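Local coordinates for cyclic di-GMP receptor atypical PilZ domain-containing protein (Xanthomonas campestris pv. campestris, PDB 3RQA) that is of unknown function but belongs to the atypical PilZ family of probable cyclic di-GMP receptors and assembles as a tetramer through a bundle of helices, at residues 17-22 and 156-161; 22-27 and 105-110; 43-48 and 166-171. One frame throughout, in Å; residues are numbered along the deposited sequence.

Interaction 1: 17-22 and 156-161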
loop_
_atom_site.group_PDB
_atom_site.type_symbol
_atom_site.label_atom_id
_atom_site.label_comp_id
_atom_site.label_asym_id
_atom_site.label_seq_id
_atom_site.Cartn_x
_atom_site.Cartn_y
_atom_site.Cartn_z
ATOM N N GLU C 17 8.851 32.622 -24.721
ATOM C CA GLU C 17 9.850 31.584 -24.496
ATOM C C GLU C 17 9.213 30.223 -24.194
ATOM O O GLU C 17 9.601 29.206 -24.752
ATOM C CB GLU C 17 10.773 31.962 -23.335
ATOM C CG GLU C 17 11.919 30.967 -23.132
ATOM C CD GLU C 17 12.909 31.397 -22.064
ATOM O OE1 GLU C 17 13.211 32.609 -21.976
ATOM O OE2 GLU C 17 13.402 30.517 -21.322
ATOM N N LEU C 18 8.233 30.220 -23.300
ATOM C CA LEU C 18 7.570 28.991 -22.892
ATOM C C LEU C 18 6.560 28.392 -23.863
ATOM O O LEU C 18 6.523 27.174 -24.041
ATOM C CB LEU C 18 6.879 29.197 -21.536
ATOM C CG LEU C 18 7.762 29.529 -20.325
ATOM C CD1 LEU C 18 6.883 29.666 -19.085
ATOM C CD2 LEU C 18 8.820 28.449 -20.127
ATOM N N PHE C 19 5.761 29.235 -24.506
ATOM C CA PHE C 19 4.709 28.729 -25.374
ATOM C C PHE C 19 4.771 28.894 -26.889
ATOM O O PHE C 19 4.023 28.220 -27.599
ATOM C CB PHE C 19 3.380 29.280 -24.875
ATOM C CG PHE C 19 3.224 29.201 -23.387
ATOM C CD1 PHE C 19 3.178 27.965 -22.746
ATOM C CD2 PHE C 19 3.138 30.363 -22.621
ATOM C CE1 PHE C 19 3.047 27.885 -21.363
ATOM C CE2 PHE C 19 3.007 30.295 -21.237
ATOM C CZ PHE C 19 2.961 29.047 -20.607
ATOM N N ALA C 20 5.635 29.765 -27.396
ATOM C CA ALA C 20 5.693 29.953 -28.840
ATOM C C ALA C 20 6.141 28.699 -29.602
ATOM O O ALA C 20 7.111 28.034 -29.224
ATOM C CB ALA C 20 6.610 31.127 -29.183
ATOM N N ASP C 21 5.416 28.384 -30.672
ATOM C CA ASP C 21 5.734 27.243 -31.536
ATOM C C ASP C 21 5.798 25.883 -30.839
ATOM O O ASP C 21 6.594 25.020 -31.207
ATOM C CB ASP C 21 7.062 27.486 -32.279
ATOM C CG ASP C 21 7.041 28.756 -33.122
ATOM O OD1 ASP C 21 5.962 29.109 -33.631
ATOM O OD2 ASP C 21 8.103 29.390 -33.290
ATOM N N THR C 22 4.961 25.697 -29.830
ATOM C CA THR C 22 4.915 24.427 -29.131
ATOM C C THR C 22 3.540 24.247 -28.532
ATOM O O THR C 22 2.875 25.222 -28.183
ATOM C CB THR C 22 5.968 24.336 -28.013
ATOM O OG1 THR C 22 5.992 22.996 -27.515
ATOM C CG2 THR C 22 5.643 25.292 -26.866
ATOM N N TRP C 156 1.184 36.048 -10.692
ATOM C CA TRP C 156 1.445 35.029 -11.703
ATOM C C TRP C 156 2.924 34.783 -11.902
ATOM O O TRP C 156 3.736 35.707 -11.887
ATOM C CB TRP C 156 0.798 35.394 -13.045
ATOM C CG TRP C 156 -0.702 35.353 -12.994
ATOM C CD1 TRP C 156 -1.547 36.391 -12.724
ATOM C CD2 TRP C 156 -1.530 34.204 -13.190
ATOM N NE1 TRP C 156 -2.855 35.961 -12.741
ATOM C CE2 TRP C 156 -2.873 34.621 -13.024
ATOM C CE3 TRP C 156 -1.269 32.860 -13.490
ATOM C CZ2 TRP C 156 -3.955 33.739 -13.149
ATOM C CZ3 TRP C 156 -2.340 31.985 -13.616
ATOM C CH2 TRP C 156 -3.671 32.430 -13.445
ATOM N N LEU C 157 3.252 33.511 -12.084
ATOM C CA LEU C 157 4.614 33.063 -12.282
ATOM C C LEU C 157 4.743 32.320 -13.596
ATOM O O LEU C 157 3.846 31.576 -13.988
ATOM C CB LEU C 157 5.026 32.120 -11.144
ATOM C CG LEU C 157 5.678 32.659 -9.867
ATOM C CD1 LEU C 157 5.328 34.119 -9.624
ATOM C CD2 LEU C 157 5.249 31.781 -8.710
ATOM N N TRP C 158 5.856 32.545 -14.275
ATOM C CA TRP C 158 6.171 31.859 -15.515
ATOM C C TRP C 158 7.391 31.046 -15.122
ATOM O O TRP C 158 8.441 31.603 -14.801
ATOM C CB TRP C 158 6.526 32.851 -16.628
ATOM C CG TRP C 158 5.332 33.504 -17.247
ATOM C CD1 TRP C 158 4.812 33.259 -18.491
ATOM C CD2 TRP C 158 4.497 34.504 -16.655
ATOM N NE1 TRP C 158 3.709 34.045 -18.706
ATOM C CE2 TRP C 158 3.490 34.820 -17.597
ATOM C CE3 TRP C 158 4.500 35.168 -15.418
ATOM C CZ2 TRP C 158 2.494 35.770 -17.343
ATOM C CZ3 TRP C 158 3.508 36.116 -15.165
ATOM C CH2 TRP C 158 2.519 36.406 -16.125
ATOM N N LEU C 159 7.236 29.733 -15.102
ATOM C CA LEU C 159 8.322 28.847 -14.731
ATOM C C LEU C 159 8.828 28.040 -15.935
ATOM O O LEU C 159 8.040 27.503 -16.711
ATOM C CB LEU C 159 7.867 27.875 -13.638
ATOM C CG LEU C 159 7.346 28.332 -12.266
ATOM C CD1 LEU C 159 8.360 29.231 -11.600
ATOM C CD2 LEU C 159 6.023 29.033 -12.413
ATOM N N ARG C 160 10.148 27.957 -16.073
ATOM C CA ARG C 160 10.760 27.189 -17.150
ATOM C C ARG C 160 11.382 25.956 -16.505
ATOM O O ARG C 160 12.226 26.089 -15.613
ATOM C CB ARG C 160 11.853 28.000 -17.848
ATOM C CG ARG C 160 12.473 27.260 -19.023
ATOM C CD ARG C 160 13.978 27.312 -18.977
ATOM N NE ARG C 160 14.504 28.633 -19.307
ATOM C CZ ARG C 160 15.401 29.285 -18.569
ATOM N NH1 ARG C 160 15.862 28.739 -17.452
ATOM N NH2 ARG C 160 15.845 30.473 -18.959
ATOM N N PHE C 161 10.966 24.766 -16.944
ATOM C CA PHE C 161 11.493 23.530 -16.370
ATOM C C PHE C 161 12.979 23.383 -16.668
ATOM O O PHE C 161 13.455 23.820 -17.712
ATOM C CB PHE C 161 10.758 22.280 -16.915
ATOM C CG PHE C 161 9.248 22.340 -16.789
ATOM C CD1 PHE C 161 8.642 22.610 -15.563
ATOM C CD2 PHE C 161 8.436 22.126 -17.906
ATOM C CE1 PHE C 161 7.253 22.676 -15.448
ATOM C CE2 PHE C 161 7.046 22.187 -17.807
ATOM C CZ PHE C 161 6.454 22.463 -16.577
#
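E17 and R160 meet at the polar border of this contact, and they illustrate how a salt bridge can converge on a single oxygen. NE of R160 donates to OE2 of E17 over 3.0 Å, with the oxygen in the guanidinium plane and NE approaching nearly in line with the C-O bond. This bond is fairly straight, at 159°; NH2 of R160 reaches the same OE2 at 3.4 Å in a weak, more bent one. Carboxylate and guanidinium are within 19° of coplanar, which lets two N-H groups of one arginine edge address one oxygen. The glutamate reaches out in a fully extended chain, its first torsion at -175°, whereas the arginine folds at chi2 and chi3 to bring its edge round to the acid.

Beneath the ion pair the contact turns apolar. L18 points at the strand and sets its forked end on the backbone: CD1 comes within 3.4 Å of the carbonyl O of L159, while CD2 lies 3.8 Å from CA of R160. CD1 also touches W158, at the edge of the indole and near its plane, 4.0 Å from CB of W158. Within the helix, CB of L18 sits over the centre of the F19 ring, and CE2 of F19 makes a looser approach of 4.4 Å to CD1 of W158. The indole is held from its polar end as well, since NE1 of W158 is bonded to D15, about one helical turn before the leucine.

The last turn of helix 12-19 thus lies against strand 155-161 of the PilZ barrel, with R112 of strand 110-115 and L146 of strand 139-150 flanking it, before a type II turn from F19 to T22 leads toward strand 24-34.

Interaction 2: 22-27 and 105-110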
loop_
_atom_site.group_PDB
_atom_site.type_symbol
_atom_site.label_atom_id
_atom_site.label_comp_id
_atom_site.label_asym_id
_atom_site.label_seq_id
_atom_site.Cartn_x
_atom_site.Cartn_y
_atom_site.Cartn_z
ATOM N N THR C 22 4.961 25.697 -29.830
ATOM C CA THR C 22 4.915 24.427 -29.131
ATOM C C THR C 22 3.540 24.247 -28.532
ATOM O O THR C 22 2.875 25.222 -28.183
ATOM C CB THR C 22 5.968 24.336 -28.013
ATOM O OG1 THR C 22 5.992 22.996 -27.515
ATOM C CG2 THR C 22 5.643 25.292 -26.866
ATOM N N LEU C 23 3.114 22.996 -28.424
ATOM C CA LEU C 23 1.808 22.676 -27.876
ATOM C C LEU C 23 1.723 23.240 -26.462
ATOM O O LEU C 23 2.503 22.864 -25.588
ATOM C CB LEU C 23 1.614 21.163 -27.836
ATOM C CG LEU C 23 0.177 20.642 -27.900
ATOM C CD1 LEU C 23 0.161 19.162 -27.534
ATOM C CD2 LEU C 23 -0.714 21.430 -26.951
ATOM N N SER C 24 0.785 24.156 -26.253
ATOM C CA SER C 24 0.591 24.769 -24.942
ATOM C C SER C 24 -0.860 24.610 -24.601
ATOM O O SER C 24 -1.716 25.027 -25.367
ATOM C CB SER C 24 0.939 26.259 -24.978
ATOM O OG SER C 24 2.316 26.449 -25.254
ATOM N N CYS C 25 -1.134 24.010 -23.450
ATOM C CA CYS C 25 -2.507 23.781 -23.023
ATOM C C CYS C 25 -2.906 24.636 -21.824
ATOM O O CYS C 25 -2.132 24.809 -20.872
ATOM C CB CYS C 25 -2.709 22.299 -22.677
ATOM S SG CYS C 25 -2.300 21.151 -24.013
ATOM N N GLU C 26 -4.125 25.171 -21.893
ATOM C CA GLU C 26 -4.694 25.996 -20.833
ATOM C C GLU C 26 -5.704 25.114 -20.119
ATOM O O GLU C 26 -6.746 24.800 -20.679
ATOM C CB GLU C 26 -5.406 27.205 -21.442
ATOM C CG GLU C 26 -6.146 28.105 -20.453
ATOM C CD GLU C 26 -5.224 29.054 -19.704
ATOM O OE1 GLU C 26 -5.747 29.971 -19.034
ATOM O OE2 GLU C 26 -3.982 28.888 -19.784
ATOM N N LEU C 27 -5.401 24.697 -18.896
ATOM C CA LEU C 27 -6.325 23.849 -18.160
ATOM C C LEU C 27 -6.311 24.105 -16.650
ATOM O O LEU C 27 -5.444 24.814 -16.126
ATOM C CB LEU C 27 -6.009 22.377 -18.421
ATOM C CG LEU C 27 -4.675 21.846 -17.885
ATOM C CD1 LEU C 27 -4.710 20.317 -17.790
ATOM C CD2 LEU C 27 -3.549 22.311 -18.792
ATOM N N HIS C 105 -1.207 27.356 -17.768
ATOM C CA HIS C 105 -0.872 27.240 -19.174
ATOM C C HIS C 105 0.384 26.385 -19.151
ATOM O O HIS C 105 1.456 26.827 -18.727
ATOM C CB HIS C 105 -0.595 28.605 -19.805
ATOM C CG HIS C 105 -0.906 28.659 -21.270
ATOM N ND1 HIS C 105 -0.268 29.519 -22.137
ATOM C CD2 HIS C 105 -1.790 27.958 -22.019
ATOM C CE1 HIS C 105 -0.743 29.342 -23.359
ATOM N NE2 HIS C 105 -1.667 28.401 -23.313
ATOM N N TRP C 106 0.235 25.158 -19.627
ATOM C CA TRP C 106 1.294 24.160 -19.603
ATOM C C TRP C 106 1.831 23.700 -20.963
ATOM O O TRP C 106 1.065 23.319 -21.849
ATOM C CB TRP C 106 0.743 22.958 -18.821
ATOM C CG TRP C 106 1.698 21.901 -18.405
ATOM C CD1 TRP C 106 3.063 21.967 -18.392
ATOM C CD2 TRP C 106 1.350 20.630 -17.843
ATOM N NE1 TRP C 106 3.587 20.817 -17.852
ATOM C CE2 TRP C 106 2.557 19.978 -17.507
ATOM C CE3 TRP C 106 0.134 19.978 -17.592
ATOM C CZ2 TRP C 106 2.583 18.697 -16.926
ATOM C CZ3 TRP C 106 0.160 18.704 -17.017
ATOM C CH2 TRP C 106 1.377 18.079 -16.692
ATOM N N SER C 107 3.154 23.734 -21.109
ATOM C CA SER C 107 3.825 23.269 -22.324
ATOM C C SER C 107 4.993 22.398 -21.849
ATOM O O SER C 107 5.259 22.302 -20.656
ATOM C CB SER C 107 4.365 24.439 -23.166
ATOM O OG SER C 107 5.654 24.852 -22.729
ATOM N N VAL C 108 5.682 21.770 -22.790
ATOM C CA VAL C 108 6.811 20.915 -22.479
ATOM C C VAL C 108 7.953 21.721 -21.866
ATOM O O VAL C 108 8.767 21.183 -21.124
ATOM C CB VAL C 108 7.324 20.206 -23.761
ATOM C CG1 VAL C 108 7.895 21.225 -24.722
ATOM C CG2 VAL C 108 8.375 19.169 -23.415
ATOM N N ARG C 109 7.999 23.013 -22.177
ATOM C CA ARG C 109 9.053 23.902 -21.689
ATOM C C ARG C 109 8.870 24.447 -20.281
ATOM O O ARG C 109 9.845 24.628 -19.546
ATOM C CB ARG C 109 9.209 25.100 -22.622
ATOM C CG ARG C 109 9.598 24.756 -24.041
ATOM C CD ARG C 109 9.685 26.021 -24.876
ATOM N NE ARG C 109 9.699 25.734 -26.304
ATOM C CZ ARG C 109 9.092 26.489 -27.209
ATOM N NH1 ARG C 109 8.426 27.572 -26.824
ATOM N NH2 ARG C 109 9.135 26.152 -28.495
ATOM N N GLY C 110 7.624 24.736 -19.923
ATOM C CA GLY C 110 7.329 25.293 -18.612
ATOM C C GLY C 110 5.843 25.479 -18.370
ATOM O O GLY C 110 5.005 24.899 -19.075
HETATM O O HOH W 1 4.727 21.779 -25.478
#
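C25 and W106 form the hydrogen-bonded pair that joins two neighbouring antiparallel strands of the PilZ beta-barrel. N of C25 donates to O of W106 over 2.8 Å and N of W106 returns a bond to O of C25 over 2.7 Å, both nearly straight. E26 and H105 follow as a non-hydrogen-bonded pair, and a further backbone link from L27 to V104 continues the ladder. Where the strands part, a water takes over: it donates to O of L23, accepts from N of V108 and is bonded to OG1 of T22. S107 closes the outgoing turn, its OG accepting from N of R109 at 3.0 Å in an ST turn and its hydroxyl donating to O of L18.

Farther out, contact passes to the side chains. H105 holds CG roughly anti to its N (chi1 -152°), which swings the ring across toward the neighbouring strand. CB of S24 meets this ring off-centre in a CH-pi contact, 4.1 Å from its centroid, and F19 brings a second ring against it. The carboxylate of E26 stands steeply to the imidazole, 75° between planes, and puts OE2 3.3 Å from CD2 of H105; OE2 and NE2 remain too far apart to bond, and R112 offers the acid a long, weak ion pair. On the sheet face of C25 and W106, the indole turns to helix 165-185, where it meets H175 and L172, while CD2 of L27 rests 4.3 Å from CB of W106.

At the far end R109 keeps an extended chain, and NH1 is bonded to O of A20. T22 lies over the flat of its guanidinium, with CG2 of T22 above the centre of one face, 3.6 Å from the plane.

Interaction 3: 43-48 and 166-171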
loop_
_atom_site.group_PDB
_atom_site.type_symbol
_atom_site.label_atom_id
_atom_site.label_comp_id
_atom_site.label_asym_id
_atom_site.label_seq_id
_atom_site.Cartn_x
_atom_site.Cartn_y
_atom_site.Cartn_z
ATOM N N ALA C 43 13.422 9.892 -13.834
ATOM C CA ALA C 43 12.827 8.569 -14.007
ATOM C C ALA C 43 11.517 8.392 -13.224
ATOM O O ALA C 43 10.592 7.732 -13.688
ATOM C CB ALA C 43 13.836 7.493 -13.601
ATOM N N THR C 44 11.434 8.985 -12.040
ATOM C CA THR C 44 10.219 8.887 -11.231
ATOM C C THR C 44 9.095 9.637 -11.944
ATOM O O THR C 44 7.973 9.137 -12.060
ATOM C CB THR C 44 10.424 9.500 -9.824
ATOM O OG1 THR C 44 11.471 8.794 -9.147
ATOM C CG2 THR C 44 9.143 9.406 -9.003
ATOM N N ALA C 45 9.410 10.840 -12.417
ATOM C CA ALA C 45 8.437 11.650 -13.138
ATOM C C ALA C 45 8.039 10.907 -14.419
ATOM O O ALA C 45 6.851 10.728 -14.691
ATOM C CB ALA C 45 9.031 13.020 -13.475
ATOM N N GLU C 46 9.025 10.456 -15.189
ATOM C CA GLU C 46 8.740 9.730 -16.430
ATOM C C GLU C 46 7.871 8.493 -16.170
ATOM O O GLU C 46 6.901 8.247 -16.881
ATOM C CB GLU C 46 10.043 9.298 -17.133
ATOM C CG GLU C 46 9.820 8.347 -18.324
ATOM C CD GLU C 46 11.092 8.009 -19.095
ATOM O OE1 GLU C 46 12.195 8.184 -18.549
ATOM O OE2 GLU C 46 10.983 7.549 -20.253
ATOM N N THR C 47 8.221 7.728 -15.144
ATOM C CA THR C 47 7.473 6.519 -14.816
ATOM C C THR C 47 6.039 6.856 -14.454
ATOM O O THR C 47 5.119 6.173 -14.870
ATOM C CB THR C 47 8.138 5.738 -13.662
ATOM O OG1 THR C 47 9.431 5.285 -14.089
ATOM C CG2 THR C 47 7.286 4.525 -13.271
ATOM N N LEU C 48 5.855 7.917 -13.684
ATOM C CA LEU C 48 4.529 8.346 -13.302
ATOM C C LEU C 48 3.671 8.652 -14.541
ATOM O O LEU C 48 2.543 8.175 -14.661
ATOM C CB LEU C 48 4.615 9.608 -12.422
ATOM C CG LEU C 48 3.305 10.400 -12.281
ATOM C CD1 LEU C 48 2.212 9.489 -11.742
ATOM C CD2 LEU C 48 3.515 11.617 -11.369
ATOM N N THR C 166 15.910 13.125 -22.122
ATOM C CA THR C 166 15.205 12.487 -23.243
ATOM C C THR C 166 13.906 11.752 -22.911
ATOM O O THR C 166 12.866 12.018 -23.520
ATOM C CB THR C 166 16.149 11.511 -23.975
ATOM O OG1 THR C 166 17.318 12.227 -24.405
ATOM C CG2 THR C 166 15.450 10.898 -25.192
ATOM N N GLY C 167 13.978 10.833 -21.948
ATOM C CA GLY C 167 12.823 10.051 -21.532
ATOM C C GLY C 167 11.659 10.831 -20.946
ATOM O O GLY C 167 10.523 10.669 -21.375
ATOM N N LEU C 168 11.926 11.675 -19.957
ATOM C CA LEU C 168 10.859 12.452 -19.345
ATOM C C LEU C 168 10.271 13.440 -20.344
ATOM O O LEU C 168 9.056 13.629 -20.381
ATOM C CB LEU C 168 11.367 13.205 -18.112
ATOM C CG LEU C 168 10.313 14.065 -17.395
ATOM C CD1 LEU C 168 9.107 13.206 -16.964
ATOM C CD2 LEU C 168 10.967 14.756 -16.198
ATOM N N GLN C 169 11.119 14.084 -21.148
ATOM C CA GLN C 169 10.587 15.021 -22.132
ATOM C C GLN C 169 9.575 14.303 -23.020
ATOM O O GLN C 169 8.462 14.793 -23.245
ATOM C CB GLN C 169 11.684 15.617 -23.019
ATOM C CG GLN C 169 11.111 16.701 -23.918
ATOM C CD GLN C 169 12.159 17.548 -24.598
ATOM O OE1 GLN C 169 13.105 18.028 -23.962
ATOM N NE2 GLN C 169 11.986 17.758 -25.901
ATOM N N ASP C 170 9.957 13.131 -23.510
ATOM C CA ASP C 170 9.069 12.367 -24.375
ATOM C C ASP C 170 7.740 12.040 -23.702
ATOM O O ASP C 170 6.678 12.212 -24.297
ATOM C CB ASP C 170 9.728 11.064 -24.813
ATOM C CG ASP C 170 8.887 10.316 -25.828
ATOM O OD1 ASP C 170 8.893 10.734 -27.007
ATOM O OD2 ASP C 170 8.203 9.337 -25.445
ATOM N N ALA C 171 7.807 11.553 -22.465
ATOM C CA ALA C 171 6.604 11.212 -21.706
ATOM C C ALA C 171 5.730 12.451 -21.509
ATOM O O ALA C 171 4.508 12.364 -21.550
ATOM C CB ALA C 171 6.991 10.636 -20.339
#
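L168 packs tightly against A45 and the start of E46, and the contact shows how two helices can be close-fitted along one edge yet polar along another. CD1 of L168 is 3.5 Å from CB of A45, closer than carbons usually come, and 3.3 Å from the backbone N of E46. With CG anti to its backbone N (chi1 180°), the leucine sends its branched end across to helix 42-55, where L49 and H42 also touch it. L141 and L139 of strand 139-150 meet L168 and A45 respectively, so this side faces the barrel. CB of A171 completes the apolar seam at 4.2 Å from CG of E46.

The other side is polar and partly exposed, though no less close. Here the extended chain of E46 lays its carboxylate over the backbone of G167, with OE2 3.4 Å from the glycine CA; the absence of a side chain at G167 permits this approach. OE2 of E46 and O of G167 are both acceptors, 3.3 Å apart and not bonded. The acid instead forms a salt bridge with R50, which also binds D170, while R174 is a second partner of D170. One arginine therefore links the acids of both helices.

The axes of the two short helical segments run broadly alongside, 30° from parallel and 8.6 Å apart. T47 and L48 pack on D82 and L83 of a second subunit, so helix 42-55 of this pair beside the PilZ barrel abuts helix 73-95 of that subunit, probably part of the helical bundle that holds the tetramer together.

From the N terminus, helix 12-19 is the first element to be tied down: interaction 1 joins it to strand 155-161 and closes a loop that spans most of the barrel. Interaction 2, sharing T22 with it, pairs strand 24-34 with strand 101-107 and is nested inside that loop; the two touch directly, with centres about 7 Å apart. Next, helix 42-55 starts interaction 3, whose partner, helix 165-185, comes after strand 155-161, so it crosses both of the others. It stays clear of interaction 1 but meets interaction 2 where V108 packs on Q169. Together they bind the N-terminal helix, the barrel and the C-terminal helix.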